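Local coordinates for DNA polymerase III, gamma subunit-related protein (Thermotoga maritima, PDB 2GNO), which resembles the gamma subunit of bacterial DNA polymerase III and is thought to bind DNA, its precise role being unsettled, at residues A[11-16]-A[81-86]; A[65-70]-A[100-105]. All coordinates share one frame; numbering follows the deposited sequence.

Contact 1. Residues A[11-16]-A[81-86]; sequences RIIEKS and YTRKYV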
ATOM      1  N   ARG A  11      18.705  18.528  -3.769  1.00 34.78           N
ATOM      2  CA  ARG A  11      19.498  19.427  -4.600  1.00 37.50           C
ATOM      3  C   ARG A  11      18.709  19.980  -5.790  1.00 38.96           C
ATOM      4  O   ARG A  11      18.804  21.177  -6.102  1.00 37.06           O
ATOM      5  CB  ARG A  11      20.739  18.698  -5.091  1.00 36.66           C
ATOM      6  CG  ARG A  11      21.637  18.213  -3.956  1.00 39.08           C
ATOM      7  N   ILE A  12      17.945  19.096  -6.437  1.00 40.16           N
ATOM      8  CA  ILE A  12      17.083  19.447  -7.573  1.00 40.66           C
ATOM      9  C   ILE A  12      16.040  20.455  -7.092  1.00 42.50           C
ATOM     10  O   ILE A  12      15.782  21.452  -7.773  1.00 41.72           O
ATOM     11  CB  ILE A  12      16.404  18.181  -8.169  1.00 41.97           C
ATOM     12  CG1 ILE A  12      17.460  17.315  -8.875  1.00 41.13           C
ATOM     13  CG2 ILE A  12      15.308  18.560  -9.181  1.00 36.85           C
ATOM     14  CD1 ILE A  12      16.988  15.941  -9.317  1.00 43.14           C
ATOM     15  N   ILE A  13      15.450  20.167  -5.926  1.00 43.25           N
ATOM     16  CA  ILE A  13      14.456  21.029  -5.291  1.00 42.55           C
ATOM     17  C   ILE A  13      15.008  22.392  -4.893  1.00 43.25           C
ATOM     18  O   ILE A  13      14.347  23.408  -5.123  1.00 44.14           O
ATOM     19  CB  ILE A  13      13.808  20.352  -4.041  1.00 42.40           C
ATOM     20  CG1 ILE A  13      12.850  19.252  -4.488  1.00 38.10           C
ATOM     21  CG2 ILE A  13      12.982  21.376  -3.187  1.00 41.07           C
ATOM     22  CD1 ILE A  13      12.338  18.369  -3.377  1.00 34.02           C
ATOM     23  N   GLU A  14      16.171  22.419  -4.257  1.00 44.14           N
ATOM     24  CA  GLU A  14      16.775  23.694  -3.824  1.00 46.10           C
ATOM     25  C   GLU A  14      17.172  24.658  -4.965  1.00 47.86           C
ATOM     26  O   GLU A  14      17.278  25.856  -4.713  1.00 49.19           O
ATOM     27  CB  GLU A  14      17.896  23.469  -2.804  1.00 47.47           C
ATOM     28  CG  GLU A  14      17.329  22.998  -1.451  1.00 45.68           C
ATOM     29  CD  GLU A  14      18.373  22.635  -0.403  1.00 53.37           C
ATOM     30  OE1 GLU A  14      19.523  22.300  -0.759  1.00 51.94           O
ATOM     31  OE2 GLU A  14      18.018  22.651   0.800  1.00 57.29           O
ATOM     32  N   LYS A  15      17.371  24.145  -6.187  1.00 48.39           N
ATOM     33  CA  LYS A  15      17.671  24.976  -7.360  1.00 49.24           C
ATOM     34  C   LYS A  15      16.474  24.983  -8.339  1.00 49.28           C
ATOM     35  O   LYS A  15      16.661  25.018  -9.560  1.00 49.41           O
ATOM     36  CB  LYS A  15      18.994  24.568  -8.036  1.00 51.42           C
ATOM     37  CG  LYS A  15      20.180  24.580  -7.053  1.00 52.85           C
ATOM     38  CD  LYS A  15      21.558  24.562  -7.689  1.00 55.00           C
ATOM     39  CE  LYS A  15      21.947  25.926  -8.281  1.00 55.61           C
ATOM     40  NZ  LYS A  15      23.341  25.935  -8.803  1.00 54.21           N
ATOM     41  N   SER A  16      15.255  24.950  -7.770  1.00 48.04           N
ATOM     42  CA  SER A  16      13.985  25.002  -8.493  1.00 47.97           C
ATOM     43  C   SER A  16      13.145  26.137  -7.920  1.00 45.35           C
ATOM     44  O   SER A  16      13.163  26.388  -6.720  1.00 44.93           O
ATOM     45  CB  SER A  16      13.184  23.696  -8.389  1.00 47.63           C
ATOM     46  OG  SER A  16      13.789  22.669  -9.147  1.00 52.39           O
ATOM     47  N   TYR A  81       8.582  26.427   7.009  1.00 28.02           N
ATOM     48  CA  TYR A  81       9.416  25.967   5.927  1.00 26.47           C
ATOM     49  C   TYR A  81       9.748  27.032   4.879  1.00 25.69           C
ATOM     50  O   TYR A  81       9.066  28.041   4.770  1.00 25.44           O
ATOM     51  CB  TYR A  81       8.779  24.770   5.191  1.00 25.32           C
ATOM     52  CG  TYR A  81       8.720  23.388   5.833  1.00 26.12           C
ATOM     53  CD1 TYR A  81       9.569  23.009   6.866  1.00 28.15           C
ATOM     54  CD2 TYR A  81       8.024  22.361   5.177  1.00 26.79           C
ATOM     55  CE1 TYR A  81       9.568  21.708   7.349  1.00 27.11           C
ATOM     56  CE2 TYR A  81       8.050  21.053   5.641  1.00 23.61           C
ATOM     57  CZ  TYR A  81       8.822  20.740   6.731  1.00 24.02           C
ATOM     58  OH  TYR A  81       8.856  19.452   7.193  1.00 24.97           O
ATOM     59  N   THR A  82      10.816  26.791   4.122  1.00 27.56           N
ATOM     60  CA  THR A  82      11.231  27.666   3.014  1.00 29.20           C
ATOM     61  C   THR A  82      10.218  27.421   1.882  1.00 30.45           C
ATOM     62  O   THR A  82       9.746  28.365   1.247  1.00 28.82           O
ATOM     63  CB  THR A  82      12.672  27.340   2.544  1.00 29.71           C
ATOM     64  OG1 THR A  82      13.582  27.594   3.617  1.00 36.88           O
ATOM     65  CG2 THR A  82      13.091  28.187   1.360  1.00 32.78           C
ATOM     66  N   ARG A  83       9.883  26.141   1.659  1.00 29.44           N
ATOM     67  CA  ARG A  83       8.915  25.724   0.658  1.00 29.25           C
ATOM     68  C   ARG A  83       7.665  25.046   1.249  1.00 29.16           C
ATOM     69  O   ARG A  83       7.684  24.521   2.360  1.00 28.17           O
ATOM     70  CB  ARG A  83       9.584  24.780  -0.345  1.00 29.22           C
ATOM     71  CG  ARG A  83      10.647  25.478  -1.178  1.00 31.28           C
ATOM     72  CD  ARG A  83      11.385  24.565  -2.143  1.00 37.52           C
ATOM     73  NE  ARG A  83      12.281  25.346  -3.000  1.00 39.42           N
ATOM     74  CZ  ARG A  83      13.500  25.783  -2.659  1.00 39.66           C
ATOM     75  NH1 ARG A  83      14.039  25.533  -1.468  1.00 33.78           N
ATOM     76  NH2 ARG A  83      14.194  26.503  -3.544  1.00 43.73           N
ATOM     77  N   LYS A  84       6.573  25.093   0.490  1.00 30.27           N
ATOM     78  CA  LYS A  84       5.296  24.452   0.833  1.00 28.53           C
ATOM     79  C   LYS A  84       5.245  23.167  -0.018  1.00 26.80           C
ATOM     80  O   LYS A  84       5.614  23.187  -1.189  1.00 27.64           O
ATOM     81  CB  LYS A  84       4.138  25.391   0.540  1.00 30.98           C
ATOM     82  CG  LYS A  84       2.805  24.750   0.630  1.00 35.69           C
ATOM     83  CD  LYS A  84       1.662  25.751   0.652  1.00 33.79           C
ATOM     84  CE  LYS A  84       1.493  26.386   1.994  1.00 28.28           C
ATOM     85  NZ  LYS A  84       0.214  27.135   2.092  1.00 30.34           N
ATOM     86  N   TYR A  85       4.757  22.077   0.561  1.00 23.09           N
ATOM     87  CA  TYR A  85       4.730  20.784  -0.110  1.00 24.90           C
ATOM     88  C   TYR A  85       3.344  20.176  -0.218  1.00 25.33           C
ATOM     89  O   TYR A  85       2.570  20.289   0.700  1.00 26.49           O
ATOM     90  CB  TYR A  85       5.602  19.794   0.663  1.00 20.02           C
ATOM     91  CG  TYR A  85       7.052  20.204   0.746  1.00 24.65           C
ATOM     92  CD1 TYR A  85       7.471  21.165   1.666  1.00 23.75           C
ATOM     93  CD2 TYR A  85       8.014  19.593  -0.045  1.00 22.67           C
ATOM     94  CE1 TYR A  85       8.782  21.561   1.738  1.00 22.51           C
ATOM     95  CE2 TYR A  85       9.345  19.996   0.007  1.00 21.70           C
ATOM     96  CZ  TYR A  85       9.715  20.989   0.908  1.00 21.46           C
ATOM     97  OH  TYR A  85      11.010  21.396   1.049  1.00 21.56           O
ATOM     98  N   VAL A  86       3.037  19.564  -1.359  1.00 22.31           N
ATOM     99  CA  VAL A  86       1.775  18.866  -1.546  1.00 22.96           C
ATOM    100  C   VAL A  86       2.126  17.442  -1.951  1.00 23.02           C
ATOM    101  O   VAL A  86       2.850  17.254  -2.912  1.00 28.10           O
ATOM    102  CB  VAL A  86       0.869  19.496  -2.635  1.00 23.96           C
ATOM    103  CG1 VAL A  86      -0.359  18.620  -2.886  1.00 27.64           C
ATOM    104  CG2 VAL A  86       0.452  20.881  -2.242  1.00 28.90           C
TER

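Contact 2. Residues A[65-70]-A[100-105]; sequences DDIRTI and NAFLKA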
ATOM      1  N   ASP A  65     -12.478  18.165  -6.879  1.00 27.41           N
ATOM      2  CA  ASP A  65     -12.654  18.792  -5.584  1.00 30.02           C
ATOM      3  C   ASP A  65     -11.316  18.707  -4.822  1.00 28.45           C
ATOM      4  O   ASP A  65     -10.933  19.676  -4.163  1.00 26.65           O
ATOM      5  CB  ASP A  65     -13.768  18.100  -4.796  1.00 33.76           C
ATOM      6  CG  ASP A  65     -14.283  18.932  -3.612  1.00 40.80           C
ATOM      7  OD1 ASP A  65     -13.923  20.122  -3.461  1.00 56.96           O
ATOM      8  OD2 ASP A  65     -15.099  18.389  -2.841  1.00 48.42           O
ATOM      9  N   ASP A  66     -10.630  17.553  -4.891  1.00 28.31           N
ATOM     10  CA  ASP A  66      -9.309  17.396  -4.254  1.00 27.35           C
ATOM     11  C   ASP A  66      -8.324  18.360  -4.887  1.00 27.44           C
ATOM     12  O   ASP A  66      -7.478  18.897  -4.194  1.00 29.93           O
ATOM     13  CB  ASP A  66      -8.754  15.969  -4.354  1.00 30.24           C
ATOM     14  CG  ASP A  66      -9.589  14.954  -3.606  1.00 31.83           C
ATOM     15  OD1 ASP A  66      -9.967  15.212  -2.444  1.00 41.06           O
ATOM     16  OD2 ASP A  66      -9.848  13.879  -4.182  1.00 41.61           O
ATOM     17  N   ILE A  67      -8.440  18.609  -6.192  1.00 28.19           N
ATOM     18  CA  ILE A  67      -7.542  19.549  -6.870  1.00 27.72           C
ATOM     19  C   ILE A  67      -7.840  20.990  -6.418  1.00 27.00           C
ATOM     20  O   ILE A  67      -6.926  21.794  -6.287  1.00 25.37           O
ATOM     21  CB  ILE A  67      -7.582  19.396  -8.398  1.00 28.62           C
ATOM     22  CG1 ILE A  67      -7.241  17.941  -8.809  1.00 27.78           C
ATOM     23  CG2 ILE A  67      -6.628  20.380  -9.087  1.00 33.16           C
ATOM     24  CD1 ILE A  67      -5.961  17.353  -8.259  1.00 26.64           C
ATOM     25  N   ARG A  68      -9.098  21.316  -6.170  1.00 28.88           N
ATOM     26  CA  ARG A  68      -9.413  22.653  -5.675  1.00 27.75           C
ATOM     27  C   ARG A  68      -8.760  22.849  -4.314  1.00 26.67           C
ATOM     28  O   ARG A  68      -8.187  23.894  -4.080  1.00 27.34           O
ATOM     29  CB  ARG A  68     -10.906  22.910  -5.594  1.00 30.46           C
ATOM     30  CG  ARG A  68     -11.563  22.995  -6.939  1.00 31.65           C
ATOM     31  CD  ARG A  68     -12.987  23.446  -6.813  1.00 37.30           C
ATOM     32  NE  ARG A  68     -13.684  23.322  -8.095  1.00 40.48           N
ATOM     33  CZ  ARG A  68     -14.487  22.318  -8.476  1.00 43.87           C
ATOM     34  NH1 ARG A  68     -14.784  21.280  -7.674  1.00 46.89           N
ATOM     35  NH2 ARG A  68     -15.038  22.371  -9.687  1.00 39.97           N
ATOM     36  N   THR A  69      -8.821  21.825  -3.456  1.00 26.47           N
ATOM     37  CA  THR A  69      -8.205  21.864  -2.132  1.00 27.08           C
ATOM     38  C   THR A  69      -6.737  22.182  -2.232  1.00 24.04           C
ATOM     39  O   THR A  69      -6.255  23.054  -1.530  1.00 26.88           O
ATOM     40  CB  THR A  69      -8.372  20.554  -1.360  1.00 25.30           C
ATOM     41  OG1 THR A  69      -9.772  20.253  -1.264  1.00 29.37           O
ATOM     42  CG2 THR A  69      -7.800  20.694   0.070  1.00 27.08           C
ATOM     43  N   ILE A  70      -6.050  21.482  -3.126  1.00 25.83           N
ATOM     44  CA  ILE A  70      -4.634  21.674  -3.361  1.00 24.22           C
ATOM     45  C   ILE A  70      -4.347  23.112  -3.831  1.00 25.61           C
ATOM     46  O   ILE A  70      -3.415  23.759  -3.327  1.00 23.34           O
ATOM     47  CB  ILE A  70      -4.112  20.693  -4.439  1.00 23.03           C
ATOM     48  CG1 ILE A  70      -4.199  19.217  -3.967  1.00 22.00           C
ATOM     49  CG2 ILE A  70      -2.656  21.024  -4.784  1.00 29.64           C
ATOM     50  CD1 ILE A  70      -3.990  18.168  -5.064  1.00 25.41           C
ATOM     51  N   ASN A 100      -6.990  17.853 -15.729  1.00 32.15           N
ATOM     52  CA  ASN A 100      -7.189  19.083 -16.492  1.00 33.17           C
ATOM     53  C   ASN A 100      -7.073  20.315 -15.605  1.00 32.65           C
ATOM     54  O   ASN A 100      -6.378  21.269 -15.947  1.00 33.03           O
ATOM     55  CB  ASN A 100      -8.588  19.083 -17.139  1.00 34.19           C
ATOM     56  CG  ASN A 100      -8.882  20.357 -17.936  1.00 37.99           C
ATOM     57  OD1 ASN A 100      -7.978  21.000 -18.484  1.00 45.51           O
ATOM     58  ND2 ASN A 100     -10.168  20.697 -18.045  1.00 48.08           N
ATOM     59  N   ALA A 101      -7.767  20.287 -14.473  1.00 32.49           N
ATOM     60  CA  ALA A 101      -7.748  21.396 -13.522  1.00 33.21           C
ATOM     61  C   ALA A 101      -6.387  21.624 -12.865  1.00 33.54           C
ATOM     62  O   ALA A 101      -6.116  22.733 -12.403  1.00 35.36           O
ATOM     63  CB  ALA A 101      -8.806  21.179 -12.442  1.00 33.33           C
ATOM     64  N   PHE A 102      -5.522  20.606 -12.863  1.00 33.66           N
ATOM     65  CA  PHE A 102      -4.214  20.686 -12.208  1.00 33.13           C
ATOM     66  C   PHE A 102      -3.031  21.031 -13.118  1.00 33.78           C
ATOM     67  O   PHE A 102      -1.914  21.164 -12.637  1.00 33.75           O
ATOM     68  CB  PHE A 102      -4.024  19.341 -11.460  1.00 32.62           C
ATOM     69  CG  PHE A 102      -3.031  19.356 -10.315  1.00 30.65           C
ATOM     70  CD1 PHE A 102      -2.944  20.422  -9.424  1.00 35.20           C
ATOM     71  CD2 PHE A 102      -2.345  18.205  -9.998  1.00 31.51           C
ATOM     72  CE1 PHE A 102      -2.064  20.391  -8.361  1.00 33.63           C
ATOM     73  CE2 PHE A 102      -1.512  18.167  -8.902  1.00 25.30           C
ATOM     74  CZ  PHE A 102      -1.367  19.259  -8.096  1.00 28.02           C
ATOM     75  N   LEU A 103      -3.283  21.283 -14.403  1.00 35.14           N
ATOM     76  CA  LEU A 103      -2.200  21.586 -15.356  1.00 33.67           C
ATOM     77  C   LEU A 103      -1.463  22.894 -15.092  1.00 33.70           C
ATOM     78  O   LEU A 103      -0.237  22.897 -15.119  1.00 33.81           O
ATOM     79  CB  LEU A 103      -2.706  21.540 -16.798  1.00 34.49           C
ATOM     80  CG  LEU A 103      -3.394  20.237 -17.240  1.00 35.62           C
ATOM     81  CD1 LEU A 103      -3.828  20.345 -18.705  1.00 40.40           C
ATOM     82  CD2 LEU A 103      -2.524  18.994 -16.982  1.00 38.25           C
ATOM     83  N   LYS A 104      -2.188  23.980 -14.806  1.00 34.92           N
ATOM     84  CA  LYS A 104      -1.564  25.296 -14.533  1.00 35.54           C
ATOM     85  C   LYS A 104      -0.671  25.262 -13.288  1.00 35.92           C
ATOM     86  O   LYS A 104       0.481  25.717 -13.327  1.00 36.12           O
ATOM     87  CB  LYS A 104      -2.618  26.408 -14.407  1.00 36.15           C
ATOM     88  N   ALA A 105      -1.195  24.714 -12.192  1.00 36.09           N
ATOM     89  CA  ALA A 105      -0.416  24.586 -10.952  1.00 36.28           C
ATOM     90  C   ALA A 105       0.750  23.606 -11.132  1.00 34.46           C
ATOM     91  O   ALA A 105       1.808  23.830 -10.573  1.00 34.55           O
ATOM     92  CB  ALA A 105      -1.298  24.151  -9.787  1.00 37.30           C
TER

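Contact 1. Residues A[11-16]-A[81-86]
The guanidinium of R83 meets the backbone at the C-terminal end of helix 5-14, where the chain turns out of the helix at K15. A weak hydrogen bond links NH2 of R83 to the carbonyl O of S16 over 3.3 Å, with an N-H...O angle of 159°. S16 O sits at the edge of the guanidinium, close to its plane, whereas I13 O lies over one face, 3.5 Å from R83 NH2 and too poorly angled to bond. S16 is tied back to the helix by its own side chain, OG giving to I12 O at 2.7 Å. Residues 81-86 run into strand 84-88 of a parallel sheet, consistent with a P-loop NTPase fold; 52-55 and 113-119 flank that strand, and helix 5-14 leads into strand 19-24. Apolar contact falls to the stem of R83, extended from CG to NE, which runs antiparallel alongside the I13 side chain and brings CD to 3.7 Å from I13 CG2. I13 also touches V42 and V114. Electrostatics between side chains are looser. The carboxylate of E14 has K10 as its salt-bridge partner, and E14 OE2 stays 5.4 Å from R83 NH1.

Contact 2. Residues A[65-70]-A[100-105]
F102 sets its ring against I67 and I70, about a turn apart on helix 64-74 and both on the same side of the ring plane; each crosses the F102 side chain at about a right angle. I67 makes the larger bump. Its CG2 presses in where the ring joins its stem, 3.7 Å from F102 CB and as near to F102 CD1, while CD1 of I67 lies over one face of the ring, 4.0 Å above the plane and displaced toward the rim. A chi1 of -57° puts CG1 of I67 beside the backbone N and leaves CG2 anti to it, and both branches come up to the ring from the same side, the end methyl CD1 near CG and CD2 of F102. CG2 of I67 also fits against A101, 4.1 Å from A101 CB, in the shallow hollow between that methyl and F102 CB. Farther out, I70 takes the other end of the ring, its CG2 meeting F102 CE1 at 3.7 Å and its CD1 reaching F102 CZ at 4.2 Å. Helix 64-74 and the junction of helices 96-101 and 103-107 pack on the parallel sheet, consistent with a P-loop NTPase fold: I70 rests on V86 and V88 of strand 84-88, F102 on I115 and L117 of strand 113-119, and M94 touches both I67 and F102. An alanine in place of F102 would remove the ring and is likely to open a gap between I67, I70 and strand 113-119, setting the isoleucine methyls free to shift.

Strand 84-88 joins the two contacts, whose centres lie 19 Å apart. V86, in the strand of contact 1, packs through CG1 on CG2 of I70 in contact 2 at 3.8 Å, so the methyl that meets the F102 ring also meets the sheet. Strand 113-119 is shared as well: I13 and R83 touch its V114, F102 its I115 and L117. Along the chain the segments alternate, strand 84-88 following helix 64-74 and preceding helix 96-101. Of the bound groups, a sodium ion lies about 14 Å from the side chain of I13. V52, in one of the 2-ethoxyethanol pockets, is touched by Y81 and Y85 of segment 81-86.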